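Local coordinates for protein beta-Ala-His dipeptidase (Homo sapiens, PDB 3DLJ) that hydrolyses carnosine, anserine and other Xaa-His dipeptides as a secreted zinc metallopeptidase of the M20 family, using two zinc ions per subunit, at residues 279-282 / 283-286; 467-470 / 471-474; 448-451 / 452-455. All coordinates share one frame; numbering follows the deposited sequence.

Contact 1. Residues 279-282 / 283-286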
loop_
_atom_site.group_PDB
_atom_site.type_symbol
_atom_site.label_atom_id
_atom_site.label_comp_id
_atom_site.label_asym_id
_atom_site.label_seq_id
_atom_site.Cartn_x
_atom_site.Cartn_y
_atom_site.Cartn_z
ATOM N N PRO A 279 13.058 -5.403 22.598
ATOM C CA PRO A 279 13.504 -6.771 22.852
ATOM C C PRO A 279 12.377 -7.772 22.629
ATOM O O PRO A 279 11.243 -7.524 23.039
ATOM C CB PRO A 279 13.898 -6.755 24.347
ATOM C CG PRO A 279 14.090 -5.332 24.693
ATOM C CD PRO A 279 13.121 -4.572 23.821
ATOM N N LEU A 280 12.693 -8.874 21.957
ATOM C CA LEU A 280 11.778 -10.000 21.839
ATOM C C LEU A 280 11.542 -10.624 23.212
ATOM O O LEU A 280 12.514 -10.909 23.937
ATOM C CB LEU A 280 12.338 -11.044 20.867
ATOM C CG LEU A 280 11.424 -12.210 20.495
ATOM C CD1 LEU A 280 10.053 -11.739 20.024
ATOM C CD2 LEU A 280 12.094 -13.089 19.447
ATOM N N THR A 281 10.263 -10.795 23.579
ATOM C CA THR A 281 9.869 -11.434 24.849
ATOM C C THR A 281 9.160 -12.762 24.602
ATOM O O THR A 281 8.700 -13.037 23.500
ATOM C CB THR A 281 8.935 -10.541 25.736
ATOM O OG1 THR A 281 7.718 -10.224 25.045
ATOM C CG2 THR A 281 9.629 -9.254 26.162
ATOM N N GLU A 282 9.108 -13.588 25.642
ATOM C CA GLU A 282 8.280 -14.799 25.707
ATOM C C GLU A 282 6.816 -14.594 25.256
ATOM O O GLU A 282 6.300 -15.367 24.455
ATOM C CB GLU A 282 8.333 -15.344 27.141
ATOM C CG GLU A 282 7.058 -16.002 27.674
ATOM C CD GLU A 282 6.856 -17.420 27.162
ATOM O OE1 GLU A 282 6.183 -18.211 27.873
ATOM O OE2 GLU A 282 7.368 -17.747 26.060
ATOM N N GLU A 283 6.168 -13.568 25.803
ATOM C CA GLU A 283 4.802 -13.188 25.472
ATOM C C GLU A 283 4.652 -12.990 23.969
ATOM O O GLU A 283 3.729 -13.533 23.342
ATOM C CB GLU A 283 4.453 -11.871 26.163
ATOM C CG GLU A 283 3.138 -11.903 26.885
ATOM C CD GLU A 283 2.180 -10.813 26.435
ATOM O OE1 GLU A 283 2.305 -10.322 25.285
ATOM O OE2 GLU A 283 1.280 -10.465 27.234
ATOM N N GLU A 284 5.568 -12.191 23.417
ATOM C CA GLU A 284 5.594 -11.850 22.005
ATOM C C GLU A 284 5.806 -13.079 21.140
ATOM O O GLU A 284 5.077 -13.285 20.176
ATOM C CB GLU A 284 6.664 -10.814 21.716
ATOM C CG GLU A 284 6.532 -10.273 20.316
ATOM C CD GLU A 284 7.469 -9.135 20.023
ATOM O OE1 GLU A 284 8.253 -8.769 20.922
ATOM O OE2 GLU A 284 7.408 -8.600 18.891
ATOM N N ILE A 285 6.798 -13.894 21.493
ATOM C CA ILE A 285 7.037 -15.159 20.803
ATOM C C ILE A 285 5.739 -15.996 20.719
ATOM O O ILE A 285 5.414 -16.559 19.672
ATOM C CB ILE A 285 8.183 -15.950 21.478
ATOM C CG1 ILE A 285 9.538 -15.272 21.196
ATOM C CG2 ILE A 285 8.232 -17.394 20.962
ATOM C CD1 ILE A 285 10.630 -15.564 22.241
ATOM N N ASN A 286 4.997 -16.043 21.819
ATOM C CA ASN A 286 3.757 -16.815 21.897
ATOM C C ASN A 286 2.671 -16.372 20.911
ATOM O O ASN A 286 2.018 -17.201 20.289
ATOM C CB ASN A 286 3.233 -16.824 23.327
ATOM C CG ASN A 286 3.926 -17.871 24.197
ATOM O OD1 ASN A 286 4.759 -18.643 23.718
ATOM N ND2 ASN A 286 3.569 -17.910 25.484
HETATM O O HOH W 1 7.684 -18.956 23.884
#
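Two first torsions close the apolar contact at the start of helix 282-289. In Leu280 chi1 is -173°, which puts CG anti to the backbone N, so that the end of the chain comes near the helix; in Ile285 chi1 is -72°, which sets CG1 opposite its own carbonyl and facing back. Leu280 CG and Ile285 CG1 meet at 3.7 Å, the two side chains crossing at about a right angle, and CD2 of the leucine also touches CG1 of the isoleucine. Met317 of helix 312-320 packs against both residues.

The other methyl of Leu280 turns to Glu284, where CD1 lies 3.6 Å from OE1. The glutamate chain is extended, and its OE2 forms a salt bridge with Arg321, a residue that Leu280 also touches.

Thr281 itself occupies the N-cap position, right before the helix. Its OG1 accepts from Glu284 N at 3.3 Å, a weak capping bond. The backbone bonds then begin in order: Ile285 N gives a nearly straight bond to Thr281 O at 2.9 Å, followed by Asn286 N to Glu282 O at 3.0 Å.

On the solvent side, the carboxylate of Glu282 and the amide of Asn286 approach obliquely, their planes well turned from each other. A water joins them by donating to both Glu282 OE2 and Asn286 OD1, the latter at 2.9 Å, so two acceptors share one mediator.

An N-capping threonine with apolar side chains meeting from just before the cap and from the fourth helical residue is the hydrophobic staple, here at the exposed N-terminus of a short surface helix.

Contact 2. Residues 467-470 / 471-474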
loop_
_atom_site.group_PDB
_atom_site.type_symbol
_atom_site.label_atom_id
_atom_site.label_comp_id
_atom_site.label_asym_id
_atom_site.label_seq_id
_atom_site.Cartn_x
_atom_site.Cartn_y
_atom_site.Cartn_z
ATOM N N TYR A 467 -12.813 -10.780 -4.031
ATOM C CA TYR A 467 -13.554 -9.590 -4.429
ATOM C C TYR A 467 -15.051 -9.697 -4.108
ATOM O O TYR A 467 -15.652 -8.751 -3.621
ATOM C CB TYR A 467 -13.331 -9.353 -5.930
ATOM C CG TYR A 467 -14.081 -8.203 -6.565
ATOM C CD1 TYR A 467 -13.942 -6.887 -6.082
ATOM C CD2 TYR A 467 -14.891 -8.415 -7.689
ATOM C CE1 TYR A 467 -14.610 -5.813 -6.685
ATOM C CE2 TYR A 467 -15.550 -7.355 -8.304
ATOM C CZ TYR A 467 -15.403 -6.040 -7.796
ATOM O OH TYR A 467 -16.071 -4.963 -8.398
ATOM N N ILE A 468 -15.633 -10.862 -4.383
ATOM C CA ILE A 468 -17.058 -11.118 -4.178
ATOM C C ILE A 468 -17.409 -11.445 -2.734
ATOM O O ILE A 468 -18.337 -10.857 -2.174
ATOM C CB ILE A 468 -17.566 -12.212 -5.137
ATOM C CG1 ILE A 468 -17.389 -11.749 -6.592
ATOM C CG2 ILE A 468 -19.037 -12.551 -4.857
ATOM C CD1 ILE A 468 -18.074 -10.407 -6.936
ATOM N N GLU A 469 -16.661 -12.364 -2.122
ATOM C CA GLU A 469 -16.823 -12.673 -0.705
ATOM C C GLU A 469 -16.485 -11.489 0.189
ATOM O O GLU A 469 -17.066 -11.350 1.271
ATOM C CB GLU A 469 -15.992 -13.896 -0.315
ATOM C CG GLU A 469 -16.495 -15.213 -0.961
ATOM C CD GLU A 469 -17.982 -15.543 -0.661
ATOM O OE1 GLU A 469 -18.792 -15.707 -1.609
ATOM O OE2 GLU A 469 -18.350 -15.643 0.517
ATOM N N GLY A 470 -15.564 -10.632 -0.271
ATOM C CA GLY A 470 -15.194 -9.414 0.432
ATOM C C GLY A 470 -16.277 -8.362 0.411
ATOM O O GLY A 470 -16.393 -7.587 1.341
ATOM N N THR A 471 -17.054 -8.309 -0.670
ATOM C CA THR A 471 -18.269 -7.515 -0.738
ATOM C C THR A 471 -19.270 -7.912 0.361
ATOM O O THR A 471 -19.860 -7.040 1.016
ATOM C CB THR A 471 -18.928 -7.612 -2.157
ATOM O OG1 THR A 471 -17.948 -7.333 -3.182
ATOM C CG2 THR A 471 -20.110 -6.659 -2.288
ATOM N N LYS A 472 -19.441 -9.216 0.571
ATOM C CA LYS A 472 -20.266 -9.744 1.661
ATOM C C LYS A 472 -19.740 -9.414 3.053
ATOM O O LYS A 472 -20.531 -9.132 3.980
ATOM C CB LYS A 472 -20.409 -11.253 1.530
ATOM C CG LYS A 472 -21.253 -11.658 0.364
ATOM C CD LYS A 472 -20.808 -12.999 -0.140
ATOM C CE LYS A 472 -21.727 -13.508 -1.197
ATOM N NZ LYS A 472 -21.630 -14.971 -1.180
ATOM N N LEU A 473 -18.412 -9.460 3.194
ATOM C CA LEU A 473 -17.735 -9.106 4.431
ATOM C C LEU A 473 -18.081 -7.672 4.816
ATOM O O LEU A 473 -18.435 -7.387 5.973
ATOM C CB LEU A 473 -16.211 -9.252 4.282
ATOM C CG LEU A 473 -15.340 -8.796 5.457
ATOM C CD1 LEU A 473 -15.689 -9.641 6.638
ATOM C CD2 LEU A 473 -13.870 -8.940 5.152
ATOM N N PHE A 474 -17.968 -6.767 3.853
ATOM C CA PHE A 474 -18.325 -5.389 4.095
ATOM C C PHE A 474 -19.812 -5.226 4.468
ATOM O O PHE A 474 -20.162 -4.437 5.359
ATOM C CB PHE A 474 -17.918 -4.501 2.892
ATOM C CG PHE A 474 -16.426 -4.285 2.747
ATOM C CD1 PHE A 474 -15.577 -4.276 3.865
ATOM C CD2 PHE A 474 -15.865 -4.037 1.483
ATOM C CE1 PHE A 474 -14.184 -4.049 3.725
ATOM C CE2 PHE A 474 -14.455 -3.798 1.319
ATOM C CZ PHE A 474 -13.628 -3.801 2.441
#
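Lys472 lays its extended chain across the carboxylate of Glu469, one turn earlier, with CD 3.7 Å from OE1. The glutamate reaches this place by a bend at chi2, -56°, which folds its end back along the helix although its CB starts off away from the next turn. The charged ends finish the overlap: NZ donates to OE1 at 3.0 Å in a salt bridge that comes in on the syn side, 27° out of the carboxylate plane. Asp21 takes the same ammonium group in a second salt bridge, so the lysine, buried as a residue, has two carboxylates that probably balance its charge.

On another side of the helix, Thr471 doubles the usual backbone bond. Its OG1 is turned beside its own N and donates to Tyr467 O at 2.7 Å, in the carbonyl plane, while Thr471 N reaches that oxygen at 3.3 Å from above the plane. One carbonyl oxygen thus holds two donors of a single residue, and the hydroxyl's rotation is fixed by the bond. Further on, Phe474 N bonds to Gly470 O at 3.1 Å.

Helix 464-482 is packed by three helices: Tyr467 and Thr471 lie on helix 141-160, whose Trp151 meets Phe474 edge-to-face, Tyr467 and Ile468 on helix 24-35, and Glu469 and Leu473 on helix 403-416. Leu473 also touches Ile446, just after strand 444-445 at the edge of the six-stranded sheet.

Contact 3. Residues 448-451 / 452-455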
loop_
_atom_site.group_PDB
_atom_site.type_symbol
_atom_site.label_atom_id
_atom_site.label_comp_id
_atom_site.label_asym_id
_atom_site.label_seq_id
_atom_site.Cartn_x
_atom_site.Cartn_y
_atom_site.Cartn_z
ATOM N N LEU A 448 -8.546 -7.388 1.880
ATOM C CA LEU A 448 -9.309 -8.241 0.949
ATOM C C LEU A 448 -8.398 -9.060 0.035
ATOM O O LEU A 448 -8.816 -10.089 -0.516
ATOM C CB LEU A 448 -10.299 -7.434 0.086
ATOM C CG LEU A 448 -11.579 -6.827 0.670
ATOM C CD1 LEU A 448 -12.635 -6.644 -0.432
ATOM C CD2 LEU A 448 -12.106 -7.684 1.762
ATOM N N GLY A 449 -7.154 -8.618 -0.106
ATOM C CA GLY A 449 -6.215 -9.270 -1.000
ATOM C C GLY A 449 -5.619 -10.574 -0.515
ATOM O O GLY A 449 -5.482 -10.801 0.684
ATOM N N ALA A 450 -5.276 -11.453 -1.454
ATOM C CA ALA A 450 -4.511 -12.645 -1.112
ATOM C C ALA A 450 -3.037 -12.302 -1.098
ATOM O O ALA A 450 -2.599 -11.336 -1.724
ATOM C CB ALA A 450 -4.791 -13.818 -2.068
ATOM N N VAL A 451 -2.282 -13.136 -0.399
ATOM C CA VAL A 451 -0.836 -12.985 -0.202
ATOM C C VAL A 451 -0.092 -12.876 -1.529
ATOM O O VAL A 451 0.931 -12.185 -1.625
ATOM C CB VAL A 451 -0.304 -14.191 0.673
ATOM C CG1 VAL A 451 -0.372 -15.526 -0.086
ATOM C CG2 VAL A 451 1.092 -13.916 1.215
ATOM N N ASP A 452 -0.627 -13.526 -2.568
ATOM C CA ASP A 452 0.043 -13.567 -3.863
ATOM C C ASP A 452 -0.546 -12.635 -4.949
ATOM O O ASP A 452 -0.349 -12.850 -6.148
ATOM C CB ASP A 452 0.123 -15.006 -4.353
ATOM C CG ASP A 452 -1.255 -15.610 -4.670
ATOM O OD1 ASP A 452 -2.291 -15.062 -4.251
ATOM O OD2 ASP A 452 -1.286 -16.648 -5.356
ATOM N N ASP A 453 -1.239 -11.585 -4.518
ATOM C CA ASP A 453 -1.915 -10.661 -5.440
ATOM C C ASP A 453 -0.958 -9.857 -6.298
ATOM O O ASP A 453 -1.329 -9.434 -7.374
ATOM C CB ASP A 453 -2.873 -9.740 -4.685
ATOM C CG ASP A 453 -4.247 -10.395 -4.411
ATOM O OD1 ASP A 453 -4.458 -11.568 -4.726
ATOM O OD2 ASP A 453 -5.143 -9.732 -3.872
ATOM N N GLY A 454 0.278 -9.656 -5.827
ATOM C CA GLY A 454 1.318 -8.992 -6.613
ATOM C C GLY A 454 1.112 -7.506 -6.821
ATOM O O GLY A 454 1.383 -6.982 -7.900
ATOM N N GLU A 455 0.655 -6.801 -5.792
ATOM C CA GLU A 455 0.550 -5.338 -5.875
ATOM C C GLU A 455 1.919 -4.667 -6.164
ATOM O O GLU A 455 2.966 -5.109 -5.644
ATOM C CB GLU A 455 -0.144 -4.757 -4.626
ATOM C CG GLU A 455 0.682 -4.646 -3.325
ATOM C CD GLU A 455 1.146 -5.989 -2.740
ATOM O OE1 GLU A 455 0.752 -7.075 -3.244
ATOM O OE2 GLU A 455 1.909 -5.964 -1.755
HETATM O O HOH W 2 -6.905 -11.873 -4.055
HETATM O O HOH W 3 1.817 -10.214 -3.435
#
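This is a local turn contact, a type I beta turn from Ala450 to Asp453, in the loop that leads from strand 444-445 to strand 461-463 near the zinc site, the side chain of Asp453 being about 8 Å from that of the ligand Asp143. The turn is closed by Asp453 N, which donates to Ala450 O at 3.1 Å from well above the carbonyl plane.

The side chain of Asp453 adds a second bond between the same two residues. With chi1 at -83° its carboxylate lies beside its own backbone N and reaches back to Ala450, whose N gives OD2 a weak bond at 3.0 Å. The same oxygen presses on Gly449, 3.1 Å from CA, where a side chain would clash with it. A water adds a further link, accepting from Ala450 N and donating to Asp453 OD1 at 2.6 Å. Ala450 CB is flanked by Asp452 OD1 and Asp453 OD1, each 3.5 Å away. Another water links Val451 O in the turn to Gly454 N just after it, with a weak bond to Glu455 OE1.

Outside the turn, Thr142 bonds to Asp453 OD2, and Lys461 makes salt bridges with OD1 of both Asp452 and Asp453. Replacing Asp453 by an alanine is likely to leave Thr142 and the Ala450 amide without this acceptor, and Lys461 with one carboxylate fewer.

Thr142 precedes the zinc ligand Asp143, and the loop runs on through Glu455 to the ligand His456. Gripped through both oxygens, Asp453 thus ties the turn to the start of helix 141-160, and the lysine probably offsets the charge of the paired aspartates.

In the fold
The three contacts follow the chain in the order contact 1, contact 3, contact 2, all in the M20 peptidase part of the chain. Contacts 2 and 3 are neighbours, their centres about 15 Å apart: Leu448 packs on helix 464-482, its CD2 3.8 Å from Gly470 CA and its CD1 3.8 Å from Phe474 CE2. Both also border helix 141-160, which begins next to the dizinc site, so the metal-bearing loop and the C-terminal helix are packed together. Contact 1 stands apart on the surface, its centre about 34 Å from that of contact 2 and 28 Å from that of contact 3, capping a peripheral helix far from the zinc site.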